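Local coordinates for protein CD160 antigen (Homo sapiens, PDB 6NGG) that acts as an immune-cell receptor for MHC class I molecules and TNFRSF14 (HVEM), delivering stimulatory or inhibitory signals that regulate cell activation, at residues 77-87 / 99-107. The protein carries 1 engineered substitution. Sequence-based numbering, arbitrary orientation.
Sequences VTPLHSGTYQC and QGHFFSILF
Tyr85 and Phe103 face each other in an antiparallel hydrogen-bonded pair: Tyr85 N donates to Phe103 O at 2.8 Å, nearly straight, and Phe103 N returns a bond to Tyr85 O. With CG held between its backbone N and carbonyl carbon (chi1 60°), Phe103 lays one ring face against Tyr85 CB, a CH-pi contact with CB 3.9 Å from the ring centroid. Ile105 CD1 lies 3.8 Å from Tyr85 CE1, and Tyr85 OH bonds to His81 O (2.6 Å). Gly83 and Ile105 exchange a second pair of backbone bonds. At one end Ser82 OG accepts a hydrogen bond from Phe107 N at 2.8 Å, while Pro79 CG sits over a face of the Phe107 ring. At the other, the Gln86 amide stacks on Phe102, planes 28° apart; as modelled its OE1 takes a bond from Gln99 NE2 (3.0 Å), but OE1 lies 2.8 Å from Gly100 O, leaving the amide orientation and this bond in doubt. Water bridges Cys87 N and His101 O, before Gly100 N rejoins Cys87 O. These are the immunoglobulin F and G strands; Cys87 carries the intersheet disulfide to Cys19, Tyr85 and Phe103 pack on Leu17 of strand 14-22, and strands 31-37 and 113-116 flank the hairpin.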
ATOM      1  N   VAL A  77      -4.028  14.567   8.697  1.00 18.13           N
ATOM      2  CA  VAL A  77      -3.072  14.888   7.641  1.00 19.67           C
ATOM      3  C   VAL A  77      -2.350  16.208   7.992  1.00 22.28           C
ATOM      4  O   VAL A  77      -2.974  17.207   8.229  1.00 20.53           O
ATOM      5  CB  VAL A  77      -3.754  14.971   6.256  1.00 19.61           C
ATOM      6  CG1 VAL A  77      -2.779  15.301   5.132  1.00 20.14           C
ATOM      7  CG2 VAL A  77      -4.351  13.608   5.902  1.00 19.76           C
ATOM      8  N   THR A  78      -1.048  16.179   8.043  1.00 21.72           N
ATOM      9  CA  THR A  78      -0.194  17.390   8.202  1.00 24.52           C
ATOM     10  C   THR A  78       0.773  17.588   7.013  1.00 24.09           C
ATOM     11  O   THR A  78       0.803  16.772   6.045  1.00 21.35           O
ATOM     12  CB  THR A  78       0.657  17.228   9.475  1.00 26.52           C
ATOM     13  OG1 THR A  78       1.734  16.292   9.224  1.00 28.17           O
ATOM     14  CG2 THR A  78      -0.201  16.791  10.654  1.00 25.75           C
ATOM     15  N   PRO A  79       1.592  18.654   7.058  1.00 23.87           N
ATOM     16  CA  PRO A  79       2.569  18.841   5.987  1.00 23.17           C
ATOM     17  C   PRO A  79       3.564  17.716   5.858  1.00 20.60           C
ATOM     18  O   PRO A  79       4.026  17.437   4.788  1.00 21.58           O
ATOM     19  CB  PRO A  79       3.246  20.187   6.365  1.00 26.87           C
ATOM     20  CG  PRO A  79       2.193  20.918   7.168  1.00 26.66           C
ATOM     21  CD  PRO A  79       1.635  19.788   8.010  1.00 27.09           C
ATOM     22  N   LEU A  80       3.869  17.023   6.947  1.00 21.51           N
ATOM     23  CA  LEU A  80       4.660  15.833   6.881  1.00 21.59           C
ATOM     24  C   LEU A  80       4.157  14.835   5.835  1.00 19.62           C
ATOM     25  O   LEU A  80       4.931  14.078   5.341  1.00 15.93           O
ATOM     26  CB  LEU A  80       4.663  15.114   8.229  1.00 23.87           C
ATOM     27  CG  LEU A  80       5.912  14.488   8.842  1.00 26.62           C
ATOM     28  CD1 LEU A  80       7.215  15.224   8.614  1.00 25.13           C
ATOM     29  CD2 LEU A  80       5.576  14.476  10.353  1.00 27.41           C
ATOM     30  N   HIS A  81       2.862  14.785   5.596  1.00 17.13           N
ATOM     31  CA  HIS A  81       2.298  13.781   4.656  1.00 17.52           C
ATOM     32  C   HIS A  81       2.255  14.145   3.174  1.00 17.62           C
ATOM     33  O   HIS A  81       1.866  13.293   2.359  1.00 18.54           O
ATOM     34  CB  HIS A  81       0.892  13.360   5.134  1.00 17.27           C
ATOM     35  CG  HIS A  81       0.891  12.831   6.507  1.00 18.80           C
ATOM     36  ND1 HIS A  81       0.444  13.573   7.570  1.00 18.68           N
ATOM     37  CD2 HIS A  81       1.398  11.692   7.022  1.00 20.28           C
ATOM     38  CE1 HIS A  81       0.637  12.902   8.683  1.00 20.97           C
ATOM     39  NE2 HIS A  81       1.186  11.743   8.375  1.00 21.21           N
ATOM     40  N   SER A  82       2.539  15.403   2.846  1.00 18.87           N
ATOM     41  CA  SER A  82       2.609  15.867   1.481  1.00 17.78           C
ATOM     42  C   SER A  82       3.733  15.139   0.817  1.00 16.81           C
ATOM     43  O   SER A  82       4.811  15.151   1.315  1.00 16.34           O
ATOM     44  CB  SER A  82       3.008  17.351   1.394  1.00 18.77           C
ATOM     45  OG  SER A  82       1.926  18.145   1.563  1.00 22.44           O
ATOM     46  N   GLY A  83       3.471  14.577  -0.337  1.00 15.44           N
ATOM     47  CA  GLY A  83       4.492  13.956  -1.201  1.00 15.95           C
ATOM     48  C   GLY A  83       3.907  12.897  -2.098  1.00 15.69           C
ATOM     49  O   GLY A  83       2.682  12.783  -2.199  1.00 15.01           O
ATOM     50  N   THR A  84       4.792  12.034  -2.619  1.00 14.27           N
ATOM     51  CA  THR A  84       4.498  11.109  -3.673  1.00 15.20           C
ATOM     52  C   THR A  84       4.655   9.708  -3.061  1.00 16.17           C
ATOM     53  O   THR A  84       5.652   9.464  -2.337  1.00 14.68           O
ATOM     54  CB  THR A  84       5.432  11.312  -4.897  1.00 17.12           C
ATOM     55  OG1 THR A  84       5.068  12.527  -5.576  1.00 16.81           O
ATOM     56  CG2 THR A  84       5.234  10.206  -5.919  1.00 20.07           C
ATOM     57  N   TYR A  85       3.628   8.896  -3.235  1.00 12.24           N
ATOM     58  CA  TYR A  85       3.576   7.582  -2.645  1.00 13.42           C
ATOM     59  C   TYR A  85       3.494   6.475  -3.705  1.00 12.94           C
ATOM     60  O   TYR A  85       3.041   6.678  -4.807  1.00 14.52           O
ATOM     61  CB  TYR A  85       2.327   7.471  -1.757  1.00 14.03           C
ATOM     62  CG  TYR A  85       2.278   8.348  -0.517  1.00 14.79           C
ATOM     63  CD1 TYR A  85       1.932   9.724  -0.595  1.00 14.33           C
ATOM     64  CD2 TYR A  85       2.567   7.841   0.727  1.00 15.02           C
ATOM     65  CE1 TYR A  85       1.846  10.509   0.550  1.00 13.90           C
ATOM     66  CE2 TYR A  85       2.461   8.628   1.887  1.00 16.41           C
ATOM     67  CZ  TYR A  85       2.146   9.989   1.776  1.00 15.56           C
ATOM     68  OH  TYR A  85       2.055  10.802   2.904  1.00 15.56           O
ATOM     69  N   GLN A  86       3.897   5.285  -3.312  1.00 13.62           N
ATOM     70  CA  GLN A  86       3.816   4.113  -4.158  1.00 15.55           C
ATOM     71  C   GLN A  86       3.655   2.885  -3.307  1.00 14.12           C
ATOM     72  O   GLN A  86       4.384   2.704  -2.319  1.00 11.94           O
ATOM     73  CB  GLN A  86       5.075   3.995  -5.018  1.00 15.75           C
ATOM     74  CG  GLN A  86       4.927   2.931  -6.100  1.00 15.76           C
ATOM     75  CD  GLN A  86       6.136   2.743  -6.995  1.00 14.95           C
ATOM     76  OE1 GLN A  86       5.945   2.513  -8.208  1.00 17.94           O
ATOM     77  NE2 GLN A  86       7.350   2.825  -6.458  1.00 12.59           N
ATOM     78  N   CYS A  87       2.696   2.074  -3.723  1.00 14.35           N
ATOM     79  CA  CYS A  87       2.465   0.702  -3.218  1.00 15.47           C
ATOM     80  C   CYS A  87       3.402  -0.255  -3.971  1.00 16.49           C
ATOM     81  O   CYS A  87       3.448  -0.238  -5.219  1.00 16.66           O
ATOM     82  CB  CYS A  87       1.031   0.254  -3.529  1.00 16.45           C
ATOM     83  SG  CYS A  87      -0.293   1.177  -2.663  1.00 21.43           S
ATOM     84  N   GLN A  99       4.970  -3.096  -8.764  1.00 19.50           N
ATOM     85  CA  GLN A  99       4.923  -1.710  -8.328  1.00 23.44           C
ATOM     86  C   GLN A  99       3.561  -1.198  -8.713  1.00 20.27           C
ATOM     87  O   GLN A  99       3.050  -1.534  -9.785  1.00 18.43           O
ATOM     88  CB  GLN A  99       5.896  -0.888  -9.137  1.00 25.93           C
ATOM     89  CG  GLN A  99       7.361  -1.122  -8.949  1.00 32.63           C
ATOM     90  CD  GLN A  99       8.108  -0.308  -9.996  1.00 35.11           C
ATOM     91  OE1 GLN A  99       8.739  -0.858 -10.905  1.00 35.13           O
ATOM     92  NE2 GLN A  99       7.973   1.013  -9.920  1.00 26.96           N
ATOM     93  N   GLY A 100       3.013  -0.342  -7.886  1.00 19.72           N
ATOM     94  CA  GLY A 100       1.847   0.391  -8.232  1.00 18.78           C
ATOM     95  C   GLY A 100       2.163   1.682  -8.940  1.00 19.45           C
ATOM     96  O   GLY A 100       3.333   2.045  -9.111  1.00 16.28           O
ATOM     97  N   HIS A 101       1.121   2.421  -9.315  1.00 18.60           N
ATOM     98  CA  HIS A 101       1.333   3.758  -9.925  1.00 21.81           C
ATOM     99  C   HIS A 101       1.607   4.752  -8.838  1.00 19.21           C
ATOM    100  O   HIS A 101       1.170   4.569  -7.724  1.00 20.06           O
ATOM    101  CB  HIS A 101       0.081   4.227 -10.671  1.00 28.46           C
ATOM    102  CG  HIS A 101      -0.195   3.425 -11.887  1.00 39.47           C
ATOM    103  ND1 HIS A 101      -1.454   2.993 -12.231  1.00 45.58           N
ATOM    104  CD2 HIS A 101       0.639   2.964 -12.847  1.00 45.42           C
ATOM    105  CE1 HIS A 101      -1.388   2.311 -13.361  1.00 44.30           C
ATOM    106  NE2 HIS A 101      -0.128   2.277 -13.751  1.00 51.86           N
ATOM    107  N   PHE A 102       2.254   5.849  -9.164  1.00 17.92           N
ATOM    108  CA  PHE A 102       2.587   6.865  -8.148  1.00 17.32           C
ATOM    109  C   PHE A 102       1.353   7.698  -7.891  1.00 19.30           C
ATOM    110  O   PHE A 102       0.641   7.964  -8.831  1.00 19.70           O
ATOM    111  CB  PHE A 102       3.725   7.753  -8.709  1.00 17.60           C
ATOM    112  CG  PHE A 102       5.054   7.030  -8.797  1.00 17.60           C
ATOM    113  CD1 PHE A 102       5.776   6.783  -7.665  1.00 17.51           C
ATOM    114  CD2 PHE A 102       5.566   6.596 -10.008  1.00 17.42           C
ATOM    115  CE1 PHE A 102       6.982   6.125  -7.714  1.00 19.08           C
ATOM    116  CE2 PHE A 102       6.777   5.896 -10.058  1.00 16.77           C
ATOM    117  CZ  PHE A 102       7.491   5.679  -8.911  1.00 17.29           C
ATOM    118  N   PHE A 103       1.086   8.117  -6.639  1.00 17.37           N
ATOM    119  CA  PHE A 103       0.052   9.097  -6.401  1.00 16.88           C
ATOM    120  C   PHE A 103       0.499  10.107  -5.397  1.00 16.01           C
ATOM    121  O   PHE A 103       1.527   9.878  -4.725  1.00 15.14           O
ATOM    122  CB  PHE A 103      -1.254   8.378  -5.962  1.00 16.26           C
ATOM    123  CG  PHE A 103      -1.122   7.559  -4.713  1.00 16.50           C
ATOM    124  CD1 PHE A 103      -0.617   6.245  -4.768  1.00 17.81           C
ATOM    125  CD2 PHE A 103      -1.493   8.085  -3.471  1.00 18.14           C
ATOM    126  CE1 PHE A 103      -0.541   5.488  -3.604  1.00 16.72           C
ATOM    127  CE2 PHE A 103      -1.406   7.322  -2.314  1.00 16.47           C
ATOM    128  CZ  PHE A 103      -0.938   6.009  -2.399  1.00 17.67           C
ATOM    129  N   SER A 104      -0.253  11.189  -5.207  1.00 13.89           N
ATOM    130  CA  SER A 104       0.264  12.242  -4.298  1.00 16.55           C
ATOM    131  C   SER A 104      -0.790  12.720  -3.395  1.00 17.33           C
ATOM    132  O   SER A 104      -2.001  12.760  -3.783  1.00 16.58           O
ATOM    133  CB  SER A 104       0.771  13.485  -5.082  1.00 19.69           C
ATOM    134  OG  SER A 104       1.544  13.112  -6.174  1.00 22.60           O
ATOM    135  N   ILE A 105      -0.317  13.092  -2.200  1.00 16.74           N
ATOM    136  CA  ILE A 105      -1.045  13.831  -1.231  1.00 18.19           C
ATOM    137  C   ILE A 105      -0.453  15.248  -1.220  1.00 20.36           C
ATOM    138  O   ILE A 105       0.786  15.430  -1.115  1.00 15.71           O
ATOM    139  CB  ILE A 105      -0.908  13.248   0.188  1.00 19.92           C
ATOM    140  CG1 ILE A 105      -1.813  12.084   0.422  1.00 20.95           C
ATOM    141  CG2 ILE A 105      -1.387  14.221   1.251  1.00 20.07           C
ATOM    142  CD1 ILE A 105      -1.717  11.009  -0.563  1.00 25.46           C
ATOM    143  N   LEU A 106      -1.339  16.253  -1.262  1.00 21.40           N
ATOM    144  CA  LEU A 106      -0.846  17.612  -1.123  1.00 23.79           C
ATOM    145  C   LEU A 106      -1.561  18.311   0.033  1.00 27.38           C
ATOM    146  O   LEU A 106      -2.810  18.426   0.045  1.00 25.75           O
ATOM    147  CB  LEU A 106      -0.991  18.394  -2.421  1.00 26.22           C
ATOM    148  CG  LEU A 106      -0.599  19.885  -2.276  1.00 28.79           C
ATOM    149  CD1 LEU A 106       0.918  20.056  -2.140  1.00 27.63           C
ATOM    150  CD2 LEU A 106      -1.209  20.704  -3.406  1.00 29.82           C
ATOM    151  N   PHE A 107      -0.760  18.712   1.016  1.00 25.46           N
ATOM    152  CA  PHE A 107      -1.207  19.603   2.069  1.00 26.79           C
ATOM    153  C   PHE A 107      -1.265  21.039   1.519  1.00 31.94           C
ATOM    154  O   PHE A 107      -0.321  21.576   0.930  1.00 31.19           O
ATOM    155  CB  PHE A 107      -0.326  19.465   3.295  1.00 28.83           C
ATOM    156  CG  PHE A 107      -0.870  20.132   4.520  1.00 27.85           C
ATOM    157  CD1 PHE A 107      -0.667  21.506   4.715  1.00 33.45           C
ATOM    158  CD2 PHE A 107      -1.574  19.422   5.493  1.00 29.09           C
ATOM    159  CE1 PHE A 107      -1.151  22.157   5.870  1.00 31.57           C
ATOM    160  CE2 PHE A 107      -2.062  20.071   6.663  1.00 29.49           C
ATOM    161  CZ  PHE A 107      -1.844  21.432   6.847  1.00 28.76           C
TER
HETATM  162  O   HOH W   1       0.872   2.731  -5.813  1.00 13.98           O